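Local coordinates for protein acarbose Kinase Mak1 (PDB 6WB4) that probably phosphorylates the antidiabetic drug acarbose with ATP, as a bacterial carbohydrate kinase of the pfkB family, at residues 28-39 against 53-64; 254-265 against 292-303. All blocks are in the same frame, centred on the assembly; numbering follows the deposited sequence.

Contact 1 precedes contact 2 along the chain, and their centres lie about 18 Å apart. Contact 1 runs from strand 24-29 of the large mixed sheet into strands 34-39 and 57-60 of the smaller four-stranded sheet, ending beside the sugar. Contact 2 joins the loop leading to helix 265-280 with the end of helix 283-298 and the segment after it, where ATP binds. The two meet at the sugar-nucleotide junction: H62 CD2 of contact 1 packs 3.6 Å from T303 OG1 of contact 2. Between them they line acceptor and donor sites, consistent with phosphate transfer across the cleft where both ligands lie.

Contact 1 of 2, residues 28-39 against 53-64; sequences VVGGVGVDHIVR and VPPIVTVVGHTG. With CA (calcium ion), chain J; AC1 (4,6-dideoxy-4-{[(1S,4R,5S,6S)-4,5,6-trihydroxy-3-(hydroxymethyl)cyclohex-2-en-1-yl]amino}-alpha-D-glucopyranose), chain D.
V34 pairs with V60 and H36 with T58 as non-hydrogen-bonded pairs, with D35 and V59 the hydrogen-bonded pair between them, joining strands 34-39 and 57-60 antiparallel. V59 N bonds D35 O at 2.8 Å. Where the ladder gives way to the loop, G61 N reaches G33 O at 2.8 Å. I37 projects from the same face as D35 and V59. Its CB lies 4.2 Å from V57 CG2, CG1 passes V57 O, and the extended end (chi2 162°) carries CD1 on to V59 CG2 at 3.7 Å. This small sheet is the lid of the ribokinase-like fold, and it meets the second subunit as in ribokinase dimers: D131 and R133 of that subunit bond the backbone of I56, and the two H36 rings meet. On the face opposite I37, with V34 and V60, the H36 ring lies alongside T58, ND1 making a weak 3.1 Å bond to OG1, while T58 CG2 turns to V34 CG1 at 3.6 Å. Beyond the strands, G31 lies close against T63 and G64. H62 NE2 shares a 2.8 Å hydrogen bond with O4 of the acarbose unit AC1, which comes to the ring edge, and the carbonyl O of T63 binds calcium at 2.6 Å.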
loop_
_atom_site.group_PDB
_atom_site.type_symbol
_atom_site.label_atom_id
_atom_site.label_comp_id
_atom_site.label_asym_id
_atom_site.label_seq_id
_atom_site.Cartn_x
_atom_site.Cartn_y
_atom_site.Cartn_z
ATOM N N VAL B 28 -8.734 -20.587 -14.357
ATOM C CA VAL B 28 -7.608 -19.659 -14.415
ATOM C C VAL B 28 -6.539 -20.156 -13.453
ATOM O O VAL B 28 -6.838 -20.488 -12.307
ATOM C CB VAL B 28 -8.016 -18.219 -14.045
ATOM C CG1 VAL B 28 -6.813 -17.266 -14.187
ATOM C CG2 VAL B 28 -9.161 -17.749 -14.929
ATOM N N VAL B 29 -5.296 -20.209 -13.911
ATOM C CA VAL B 29 -4.220 -20.721 -13.074
ATOM C C VAL B 29 -3.183 -19.656 -12.736
ATOM O O VAL B 29 -2.448 -19.207 -13.611
ATOM C CB VAL B 29 -3.494 -21.899 -13.764
ATOM C CG1 VAL B 29 -2.312 -22.355 -12.929
ATOM C CG2 VAL B 29 -4.436 -23.049 -13.977
ATOM N N GLY B 30 -3.136 -19.251 -11.469
ATOM C CA GLY B 30 -2.125 -18.325 -11.002
ATOM C C GLY B 30 -2.394 -16.852 -11.239
ATOM O O GLY B 30 -3.294 -16.485 -11.996
ATOM N N GLY B 31 -1.602 -16.010 -10.573
ATOM C CA GLY B 31 -1.601 -14.580 -10.829
ATOM C C GLY B 31 -2.264 -13.669 -9.812
ATOM O O GLY B 31 -2.111 -12.452 -9.875
ATOM N N VAL B 32 -3.000 -14.241 -8.868
ATOM C CA VAL B 32 -3.743 -13.413 -7.934
ATOM C C VAL B 32 -2.818 -12.736 -6.930
ATOM O O VAL B 32 -1.807 -13.300 -6.485
ATOM C CB VAL B 32 -4.840 -14.221 -7.190
ATOM C CG1 VAL B 32 -4.246 -15.089 -6.099
ATOM C CG2 VAL B 32 -5.875 -13.280 -6.597
ATOM N N GLY B 33 -3.170 -11.498 -6.609
ATOM C CA GLY B 33 -2.445 -10.718 -5.633
ATOM C C GLY B 33 -3.360 -9.651 -5.053
ATOM O O GLY B 33 -4.527 -9.545 -5.422
ATOM N N VAL B 34 -2.809 -8.832 -4.170
ATOM C CA VAL B 34 -3.579 -7.803 -3.495
ATOM C C VAL B 34 -2.969 -6.420 -3.775
ATOM O O VAL B 34 -1.777 -6.195 -3.590
ATOM C CB VAL B 34 -3.634 -8.088 -1.984
ATOM C CG1 VAL B 34 -3.836 -6.827 -1.208
ATOM C CG2 VAL B 34 -4.714 -9.123 -1.670
ATOM N N ASP B 35 -3.794 -5.504 -4.255
ATOM C CA ASP B 35 -3.316 -4.185 -4.612
ATOM C C ASP B 35 -3.619 -3.162 -3.522
ATOM O O ASP B 35 -4.718 -3.147 -2.960
ATOM C CB ASP B 35 -3.929 -3.736 -5.938
ATOM C CG ASP B 35 -3.315 -4.435 -7.131
ATOM O OD1 ASP B 35 -2.224 -5.033 -6.984
ATOM O OD2 ASP B 35 -3.908 -4.360 -8.229
ATOM N N HIS B 36 -2.617 -2.348 -3.201
ATOM C CA HIS B 36 -2.809 -1.159 -2.375
ATOM C C HIS B 36 -2.752 0.031 -3.334
ATOM O O HIS B 36 -1.708 0.303 -3.928
ATOM C CB HIS B 36 -1.740 -1.043 -1.278
ATOM C CG HIS B 36 -1.683 -2.218 -0.348
ATOM N ND1 HIS B 36 -2.490 -2.327 0.766
ATOM C CD2 HIS B 36 -0.901 -3.324 -0.357
ATOM C CE1 HIS B 36 -2.216 -3.457 1.396
ATOM N NE2 HIS B 36 -1.255 -4.081 0.735
ATOM N N ILE B 37 -3.881 0.703 -3.534
ATOM C CA ILE B 37 -3.958 1.719 -4.580
ATOM C C ILE B 37 -3.822 3.130 -4.011
ATOM O O ILE B 37 -4.631 3.561 -3.188
ATOM C CB ILE B 37 -5.282 1.605 -5.377
ATOM C CG1 ILE B 37 -5.434 0.194 -5.959
ATOM C CG2 ILE B 37 -5.314 2.637 -6.495
ATOM C CD1 ILE B 37 -6.845 -0.146 -6.375
ATOM N N VAL B 38 -2.809 3.858 -4.470
ATOM C CA VAL B 38 -2.568 5.198 -3.955
ATOM C C VAL B 38 -2.774 6.259 -5.032
ATOM O O VAL B 38 -2.098 6.254 -6.059
ATOM C CB VAL B 38 -1.142 5.332 -3.382
ATOM C CG1 VAL B 38 -1.060 6.549 -2.486
ATOM C CG2 VAL B 38 -0.765 4.090 -2.594
ATOM N N ARG B 39 -3.701 7.177 -4.781
ATOM C CA ARG B 39 -3.983 8.262 -5.715
ATOM C C ARG B 39 -3.031 9.440 -5.467
ATOM O O ARG B 39 -3.039 10.037 -4.389
ATOM C CB ARG B 39 -5.452 8.673 -5.569
ATOM C CG ARG B 39 -6.368 7.449 -5.531
ATOM C CD ARG B 39 -7.786 7.709 -5.020
ATOM N NE ARG B 39 -8.626 8.472 -5.938
ATOM C CZ ARG B 39 -9.869 8.858 -5.657
ATOM N NH1 ARG B 39 -10.407 8.547 -4.486
ATOM N NH2 ARG B 39 -10.579 9.548 -6.544
ATOM N N VAL B 53 -2.380 11.946 0.858
ATOM C CA VAL B 53 -3.166 11.443 -0.266
ATOM C C VAL B 53 -4.560 11.084 0.226
ATOM O O VAL B 53 -4.758 10.937 1.434
ATOM C CB VAL B 53 -2.512 10.200 -0.919
ATOM C CG1 VAL B 53 -1.193 10.560 -1.568
ATOM C CG2 VAL B 53 -2.329 9.088 0.102
ATOM N N PRO B 54 -5.539 10.979 -0.696
ATOM C CA PRO B 54 -6.880 10.509 -0.322
ATOM C C PRO B 54 -6.807 9.046 0.127
ATOM O O PRO B 54 -5.758 8.417 -0.065
ATOM C CB PRO B 54 -7.691 10.671 -1.617
ATOM C CG PRO B 54 -6.684 10.669 -2.693
ATOM C CD PRO B 54 -5.477 11.345 -2.121
ATOM N N PRO B 55 -7.894 8.507 0.707
ATOM C CA PRO B 55 -7.826 7.179 1.324
ATOM C C PRO B 55 -7.294 6.090 0.401
ATOM O O PRO B 55 -7.722 5.941 -0.745
ATOM C CB PRO B 55 -9.276 6.901 1.725
ATOM C CG PRO B 55 -10.081 7.980 1.109
ATOM C CD PRO B 55 -9.197 9.135 0.945
ATOM N N ILE B 56 -6.338 5.341 0.934
ATOM C CA ILE B 56 -5.702 4.245 0.224
ATOM C C ILE B 56 -6.510 2.960 0.338
ATOM O O ILE B 56 -6.620 2.374 1.416
ATOM C CB ILE B 56 -4.298 3.988 0.765
ATOM C CG1 ILE B 56 -3.472 5.275 0.716
ATOM C CG2 ILE B 56 -3.638 2.880 -0.017
ATOM C CD1 ILE B 56 -2.145 5.187 1.429
ATOM N N VAL B 57 -7.077 2.524 -0.780
ATOM C CA VAL B 57 -7.925 1.342 -0.771
ATOM C C VAL B 57 -7.150 0.060 -1.106
ATOM O O VAL B 57 -6.297 0.035 -1.998
ATOM C CB VAL B 57 -9.113 1.526 -1.734
ATOM C CG1 VAL B 57 -10.195 2.362 -1.061
ATOM C CG2 VAL B 57 -8.663 2.197 -3.014
ATOM N N THR B 58 -7.427 -0.990 -0.343
ATOM C CA THR B 58 -6.855 -2.305 -0.592
ATOM C C THR B 58 -7.832 -3.209 -1.334
ATOM O O THR B 58 -8.915 -3.483 -0.833
ATOM C CB THR B 58 -6.455 -3.002 0.719
ATOM O OG1 THR B 58 -5.506 -2.197 1.428
ATOM C CG2 THR B 58 -5.845 -4.354 0.429
ATOM N N VAL B 59 -7.448 -3.674 -2.524
ATOM C CA VAL B 59 -8.263 -4.622 -3.294
ATOM C C VAL B 59 -7.451 -5.765 -3.910
ATOM O O VAL B 59 -6.220 -5.725 -3.952
ATOM C CB VAL B 59 -9.045 -3.929 -4.438
ATOM C CG1 VAL B 59 -9.830 -2.734 -3.925
ATOM C CG2 VAL B 59 -8.121 -3.547 -5.573
ATOM N N VAL B 60 -8.161 -6.772 -4.410
ATOM C CA VAL B 60 -7.544 -7.854 -5.162
ATOM C C VAL B 60 -7.126 -7.299 -6.506
ATOM O O VAL B 60 -7.863 -6.532 -7.112
ATOM C CB VAL B 60 -8.527 -9.056 -5.354
ATOM C CG1 VAL B 60 -7.846 -10.245 -6.021
ATOM C CG2 VAL B 60 -9.152 -9.444 -4.038
ATOM N N GLY B 61 -5.916 -7.621 -6.951
ATOM C CA GLY B 61 -5.445 -7.087 -8.215
ATOM C C GLY B 61 -6.256 -7.628 -9.382
ATOM O O GLY B 61 -7.298 -8.250 -9.185
ATOM N N HIS B 62 -5.753 -7.479 -10.600
ATOM C CA HIS B 62 -6.540 -7.903 -11.749
ATOM C C HIS B 62 -5.903 -9.019 -12.575
ATOM O O HIS B 62 -6.519 -9.525 -13.513
ATOM C CB HIS B 62 -6.825 -6.694 -12.649
ATOM C CG HIS B 62 -5.608 -6.149 -13.336
ATOM N ND1 HIS B 62 -4.962 -6.820 -14.350
ATOM C CD2 HIS B 62 -4.923 -4.996 -13.153
ATOM C CE1 HIS B 62 -3.923 -6.110 -14.756
ATOM N NE2 HIS B 62 -3.879 -4.998 -14.047
ATOM N N THR B 63 -4.704 -9.437 -12.194
ATOM C CA THR B 63 -3.850 -10.199 -13.086
ATOM C C THR B 63 -4.422 -11.580 -13.421
ATOM O O THR B 63 -4.492 -11.976 -14.607
ATOM C CB THR B 63 -2.452 -10.343 -12.457
ATOM O OG1 THR B 63 -1.923 -9.039 -12.202
ATOM C CG2 THR B 63 -1.511 -11.113 -13.369
ATOM N N GLY B 64 -4.798 -12.328 -12.393
ATOM C CA GLY B 64 -5.475 -13.594 -12.636
ATOM C C GLY B 64 -6.966 -13.349 -12.495
ATOM O O GLY B 64 -7.800 -13.884 -13.206
HETATM CA CA CA J . -3.921 -13.255 -16.809
HETATM C C1 AC1 D . 4.758 -9.911 -16.724
HETATM O O2 AC1 D . 5.939 -7.997 -17.632
HETATM C C2 AC1 D . 4.648 -8.484 -17.235
HETATM C C4A AC1 D . -0.132 -4.307 -14.016
HETATM C C3 AC1 D . 4.037 -7.550 -16.197
HETATM O O3 AC1 D . 3.683 -6.329 -16.863
HETATM C C4 AC1 D . 2.796 -8.140 -15.520
HETATM N N4A AC1 D . 2.579 -7.470 -14.246
HETATM C C5 AC1 D . 2.869 -9.651 -15.274
HETATM O O5 AC1 D . 3.450 -10.355 -16.369
HETATM C C6 AC1 D . 1.479 -10.237 -15.062
HETATM C C1B AC1 D . 2.041 -6.119 -14.219
HETATM C C2B AC1 D . 1.473 -5.769 -12.834
HETATM O O2B AC1 D . 1.600 -6.887 -11.944
HETATM C C3B AC1 D . 0.018 -5.307 -12.881
HETATM O O3B AC1 D . -0.373 -4.732 -11.624
HETATM O O4 AC1 D . -1.400 -3.645 -13.979
HETATM C C5B AC1 D . -0.014 -5.149 -15.238
HETATM C C7B AC1 D . 1.042 -5.950 -15.346
HETATM C C6B AC1 D . -1.065 -5.152 -16.318
HETATM O O6B AC1 D . -1.361 -6.515 -16.658
HETATM O O HOH W 1 -1.837 -12.711 -17.280
HETATM O O HOH W 2 -4.794 -12.096 -18.738
#

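Contact 2 of 2, residues 254-265 against 292-303; sequences IPGRPVVDSNGA and VGGAWACGTLGT. With ATP (adenosine-5'-triphosphate), chain H.
C298 O, in the last turn of helix 283-298, accepts two backbone N-H groups from the 254-265 loop: V260 N at 2.9 Å and D261 N at 3.0 Å, arriving from opposite faces of the carbonyl plane. The loop has no regular structure of its own. A type II turn spans I254 to R257, another spans S262 to A265, and G264 is the N-cap residue of helix 265-280. R257 supplies the main side-chain grip. A bend at chi3 (76°) lays its guanidinium flat on the W296 indole, planes 5° apart, with CZ 3.8 Å from the centroid of the six-membered ring in a cation-pi contact. CD sits over the same ring as a CH-pi donor. From this position NH2 also bonds W296 O at 2.7 Å, and G299 N approaches that oxygen from its other face. I254 CD1 comes to the edge of the indole and touches A295 CB at 3.7 Å. D261, with CG anti to its N (chi1 -177°), divides its carboxylate. OD2 takes G302 N at 3.2 Å on its anti lone pair; OD1 receives N263 N at 3.2 Å from above the carboxylate plane, closing an Asx turn. D261 opens the DSNGAGD sequence, the pfkB signature, which runs on past A265 into helix 265-280; the helix start there probably forms the anion hole, as in relatives, and G264 N lies near O1G of ATP. The nucleotide lies here: C298 SG packs on the adenine, S262 CB is 3.6 Å from N7, and A265 CB meets the ribose. Outside, I254 packs on L316 and W296 on T312 of helix 310-318, W296 NE1 bonds S306, and N263 and T303 rest on R126 of strand 126-131.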
loop_
_atom_site.group_PDB
_atom_site.type_symbol
_atom_site.label_atom_id
_atom_site.label_comp_id
_atom_site.label_asym_id
_atom_site.label_seq_id
_atom_site.Cartn_x
_atom_site.Cartn_y
_atom_site.Cartn_z
ATOM N N ILE B 254 -18.835 2.756 -27.221
ATOM C CA ILE B 254 -20.131 2.502 -26.589
ATOM C C ILE B 254 -20.807 3.783 -26.088
ATOM O O ILE B 254 -20.341 4.411 -25.128
ATOM C CB ILE B 254 -19.974 1.524 -25.395
ATOM C CG1 ILE B 254 -19.221 0.256 -25.826
ATOM C CG2 ILE B 254 -21.335 1.166 -24.787
ATOM C CD1 ILE B 254 -18.890 -0.658 -24.672
ATOM N N PRO B 255 -21.922 4.168 -26.732
ATOM C CA PRO B 255 -22.650 5.392 -26.368
ATOM C C PRO B 255 -23.055 5.411 -24.892
ATOM O O PRO B 255 -23.598 4.434 -24.385
ATOM C CB PRO B 255 -23.866 5.369 -27.297
ATOM C CG PRO B 255 -23.390 4.584 -28.498
ATOM C CD PRO B 255 -22.488 3.522 -27.934
ATOM N N GLY B 256 -22.737 6.508 -24.211
ATOM C CA GLY B 256 -22.974 6.646 -22.785
ATOM C C GLY B 256 -21.809 6.189 -21.916
ATOM O O GLY B 256 -21.764 6.477 -20.718
ATOM N N ARG B 257 -20.846 5.500 -22.521
ATOM C CA ARG B 257 -19.686 5.008 -21.789
ATOM C C ARG B 257 -18.382 5.414 -22.454
ATOM O O ARG B 257 -17.679 4.569 -23.012
ATOM C CB ARG B 257 -19.730 3.486 -21.653
ATOM C CG ARG B 257 -20.553 2.997 -20.476
ATOM C CD ARG B 257 -20.478 1.486 -20.346
ATOM N NE ARG B 257 -19.207 1.034 -19.789
ATOM C CZ ARG B 257 -19.015 0.754 -18.504
ATOM N NH1 ARG B 257 -20.015 0.877 -17.637
ATOM N NH2 ARG B 257 -17.824 0.346 -18.081
ATOM N N PRO B 258 -18.044 6.709 -22.386
ATOM C CA PRO B 258 -16.801 7.115 -23.034
ATOM C C PRO B 258 -15.597 6.528 -22.299
ATOM O O PRO B 258 -15.731 6.074 -21.160
ATOM C CB PRO B 258 -16.837 8.651 -22.941
ATOM C CG PRO B 258 -17.646 8.939 -21.712
ATOM C CD PRO B 258 -18.683 7.814 -21.649
ATOM N N VAL B 259 -14.453 6.491 -22.968
ATOM C CA VAL B 259 -13.226 5.981 -22.374
ATOM C C VAL B 259 -12.741 6.839 -21.199
ATOM O O VAL B 259 -12.580 8.057 -21.320
ATOM C CB VAL B 259 -12.105 5.887 -23.431
ATOM C CG1 VAL B 259 -10.826 5.338 -22.816
ATOM C CG2 VAL B 259 -12.560 5.024 -24.595
ATOM N N VAL B 260 -12.513 6.192 -20.061
ATOM C CA VAL B 260 -12.008 6.879 -18.882
ATOM C C VAL B 260 -10.750 6.205 -18.318
ATOM O O VAL B 260 -9.888 6.879 -17.787
ATOM C CB VAL B 260 -13.093 6.969 -17.784
ATOM C CG1 VAL B 260 -14.185 7.950 -18.191
ATOM C CG2 VAL B 260 -13.679 5.589 -17.484
ATOM N N ASP B 261 -10.661 4.880 -18.403
ATOM C CA ASP B 261 -9.488 4.149 -17.912
ATOM C C ASP B 261 -9.282 2.826 -18.664
ATOM O O ASP B 261 -10.120 1.925 -18.587
ATOM C CB ASP B 261 -9.621 3.897 -16.407
ATOM C CG ASP B 261 -8.410 3.200 -15.816
ATOM O OD1 ASP B 261 -7.345 3.180 -16.472
ATOM O OD2 ASP B 261 -8.519 2.688 -14.679
ATOM N N SER B 262 -8.158 2.703 -19.367
ATOM C CA SER B 262 -7.897 1.525 -20.196
ATOM C C SER B 262 -7.018 0.460 -19.529
ATOM O O SER B 262 -6.580 -0.478 -20.189
ATOM C CB SER B 262 -7.268 1.947 -21.527
ATOM O OG SER B 262 -5.966 2.470 -21.332
ATOM N N ASN B 263 -6.784 0.577 -18.228
ATOM C CA ASN B 263 -6.001 -0.437 -17.533
ATOM C C ASN B 263 -6.867 -1.593 -17.087
ATOM O O ASN B 263 -7.849 -1.410 -16.370
ATOM C CB ASN B 263 -5.272 0.149 -16.319
ATOM C CG ASN B 263 -3.980 0.844 -16.696
ATOM O OD1 ASN B 263 -3.927 2.068 -16.794
ATOM N ND2 ASN B 263 -2.930 0.057 -16.927
ATOM N N GLY B 264 -6.513 -2.787 -17.541
ATOM C CA GLY B 264 -7.255 -3.978 -17.179
ATOM C C GLY B 264 -8.126 -4.415 -18.335
ATOM O O GLY B 264 -8.809 -5.440 -18.267
ATOM N N ALA B 265 -8.093 -3.628 -19.405
ATOM C CA ALA B 265 -8.918 -3.881 -20.577
ATOM C C ALA B 265 -8.593 -5.247 -21.166
ATOM O O ALA B 265 -9.494 -6.011 -21.511
ATOM C CB ALA B 265 -8.724 -2.789 -21.610
ATOM N N VAL B 292 -15.569 -5.823 -27.643
ATOM C CA VAL B 292 -16.686 -5.288 -26.854
ATOM C C VAL B 292 -16.347 -5.351 -25.369
ATOM O O VAL B 292 -16.521 -4.366 -24.635
ATOM C CB VAL B 292 -18.028 -6.037 -27.126
ATOM C CG1 VAL B 292 -19.106 -5.591 -26.142
ATOM C CG2 VAL B 292 -18.502 -5.823 -28.570
ATOM N N GLY B 293 -15.868 -6.513 -24.933
ATOM C CA GLY B 293 -15.389 -6.670 -23.573
ATOM C C GLY B 293 -14.362 -5.594 -23.251
ATOM O O GLY B 293 -14.463 -4.935 -22.223
ATOM N N GLY B 294 -13.392 -5.405 -24.147
ATOM C CA GLY B 294 -12.383 -4.376 -23.992
ATOM C C GLY B 294 -12.952 -2.969 -23.863
ATOM O O GLY B 294 -12.541 -2.202 -22.985
ATOM N N ALA B 295 -13.891 -2.620 -24.741
ATOM C CA ALA B 295 -14.501 -1.292 -24.714
ATOM C C ALA B 295 -15.245 -1.036 -23.409
ATOM O O ALA B 295 -15.210 0.070 -22.860
ATOM C CB ALA B 295 -15.440 -1.117 -25.886
ATOM N N TRP B 296 -15.911 -2.068 -22.911
ATOM C CA TRP B 296 -16.681 -1.930 -21.690
ATOM C C TRP B 296 -15.781 -1.581 -20.518
ATOM O O TRP B 296 -16.035 -0.610 -19.795
ATOM C CB TRP B 296 -17.453 -3.212 -21.393
ATOM C CG TRP B 296 -18.353 -3.085 -20.217
ATOM C CD1 TRP B 296 -18.072 -3.397 -18.915
ATOM C CD2 TRP B 296 -19.688 -2.577 -20.230
ATOM N NE1 TRP B 296 -19.170 -3.128 -18.117
ATOM C CE2 TRP B 296 -20.169 -2.617 -18.906
ATOM C CE3 TRP B 296 -20.528 -2.097 -21.239
ATOM C CZ2 TRP B 296 -21.448 -2.197 -18.571
ATOM C CZ3 TRP B 296 -21.793 -1.683 -20.905
ATOM C CH2 TRP B 296 -22.245 -1.733 -19.583
ATOM N N ALA B 297 -14.705 -2.349 -20.368
ATOM C CA ALA B 297 -13.742 -2.131 -19.292
ATOM C C ALA B 297 -13.186 -0.707 -19.310
ATOM O O ALA B 297 -13.015 -0.089 -18.264
ATOM C CB ALA B 297 -12.607 -3.142 -19.390
ATOM N N CYS B 298 -12.906 -0.195 -20.502
ATOM C CA CYS B 298 -12.331 1.136 -20.648
ATOM C C CYS B 298 -13.237 2.265 -20.157
ATOM O O CYS B 298 -12.757 3.347 -19.818
ATOM C CB CYS B 298 -11.963 1.377 -22.103
ATOM S SG CYS B 298 -10.547 0.434 -22.613
ATOM N N GLY B 299 -14.539 2.007 -20.102
ATOM C CA GLY B 299 -15.488 3.026 -19.693
ATOM C C GLY B 299 -15.775 2.978 -18.211
ATOM O O GLY B 299 -16.702 3.616 -17.723
ATOM N N THR B 300 -14.976 2.199 -17.495
ATOM C CA THR B 300 -15.138 2.047 -16.060
ATOM C C THR B 300 -13.870 2.578 -15.392
ATOM O O THR B 300 -12.775 2.503 -15.951
ATOM C CB THR B 300 -15.407 0.569 -15.654
ATOM O OG1 THR B 300 -16.216 0.532 -14.473
ATOM C CG2 THR B 300 -14.113 -0.197 -15.389
ATOM N N LEU B 301 -14.025 3.162 -14.215
ATOM C CA LEU B 301 -12.887 3.701 -13.493
ATOM C C LEU B 301 -12.350 2.577 -12.605
ATOM O O LEU B 301 -13.096 1.984 -11.825
ATOM C CB LEU B 301 -13.301 4.926 -12.679
ATOM C CG LEU B 301 -12.307 6.079 -12.545
ATOM C CD1 LEU B 301 -11.529 6.269 -13.835
ATOM C CD2 LEU B 301 -13.043 7.360 -12.179
ATOM N N GLY B 302 -11.057 2.282 -12.716
ATOM C CA GLY B 302 -10.471 1.162 -11.995
ATOM C C GLY B 302 -9.983 0.129 -12.991
ATOM O O GLY B 302 -10.172 0.301 -14.196
ATOM N N THR B 303 -9.369 -0.950 -12.511
ATOM C CA THR B 303 -8.867 -1.964 -13.436
ATOM C C THR B 303 -9.799 -3.163 -13.588
ATOM O O THR B 303 -9.908 -3.724 -14.677
ATOM C CB THR B 303 -7.474 -2.485 -13.019
ATOM O OG1 THR B 303 -7.541 -3.045 -11.702
ATOM C CG2 THR B 303 -6.442 -1.358 -13.051
HETATM P PG ATP H . -3.047 -5.202 -19.265
HETATM O O1G ATP H . -3.153 -3.825 -18.650
HETATM O O2G ATP H . -1.635 -5.658 -19.552
HETATM O O3G ATP H . -3.919 -6.244 -18.607
HETATM P PB ATP H . -2.978 -4.140 -21.872
HETATM O O1B ATP H . -2.663 -2.775 -21.305
HETATM O O2B ATP H . -1.884 -4.969 -22.508
HETATM O O3B ATP H . -3.696 -5.022 -20.728
HETATM P PA ATP H . -4.083 -2.985 -24.192
HETATM O O1A ATP H . -3.032 -3.512 -25.143
HETATM O O2A ATP H . -3.978 -1.568 -23.676
HETATM O O3A ATP H . -4.176 -3.987 -22.935
HETATM O "O5'" ATP H . -5.539 -3.179 -24.864
HETATM C "C5'" ATP H . -6.171 -4.463 -24.854
HETATM C "C4'" ATP H . -7.477 -4.473 -25.653
HETATM O "O4'" ATP H . -8.501 -3.735 -24.978
HETATM C "C3'" ATP H . -7.331 -3.868 -27.041
HETATM O "O3'" ATP H . -7.208 -4.884 -28.036
HETATM C "C2'" ATP H . -8.602 -3.073 -27.262
HETATM O "O2'" ATP H . -9.518 -3.793 -28.095
HETATM C "C1'" ATP H . -9.189 -2.862 -25.877
HETATM N N9 ATP H . -8.847 -1.465 -25.533
HETATM C C8 ATP H . -7.842 -1.079 -24.720
HETATM N N7 ATP H . -7.776 0.273 -24.625
HETATM C C5 ATP H . -8.757 0.771 -25.402
HETATM C C6 ATP H . -9.248 2.120 -25.752
HETATM N N6 ATP H . -8.658 3.224 -25.239
HETATM N N1 ATP H . -10.299 2.204 -26.598
HETATM C C2 ATP H . -10.892 1.108 -27.109
HETATM N N3 ATP H . -10.501 -0.147 -26.835
HETATM C C4 ATP H . -9.459 -0.376 -26.000
#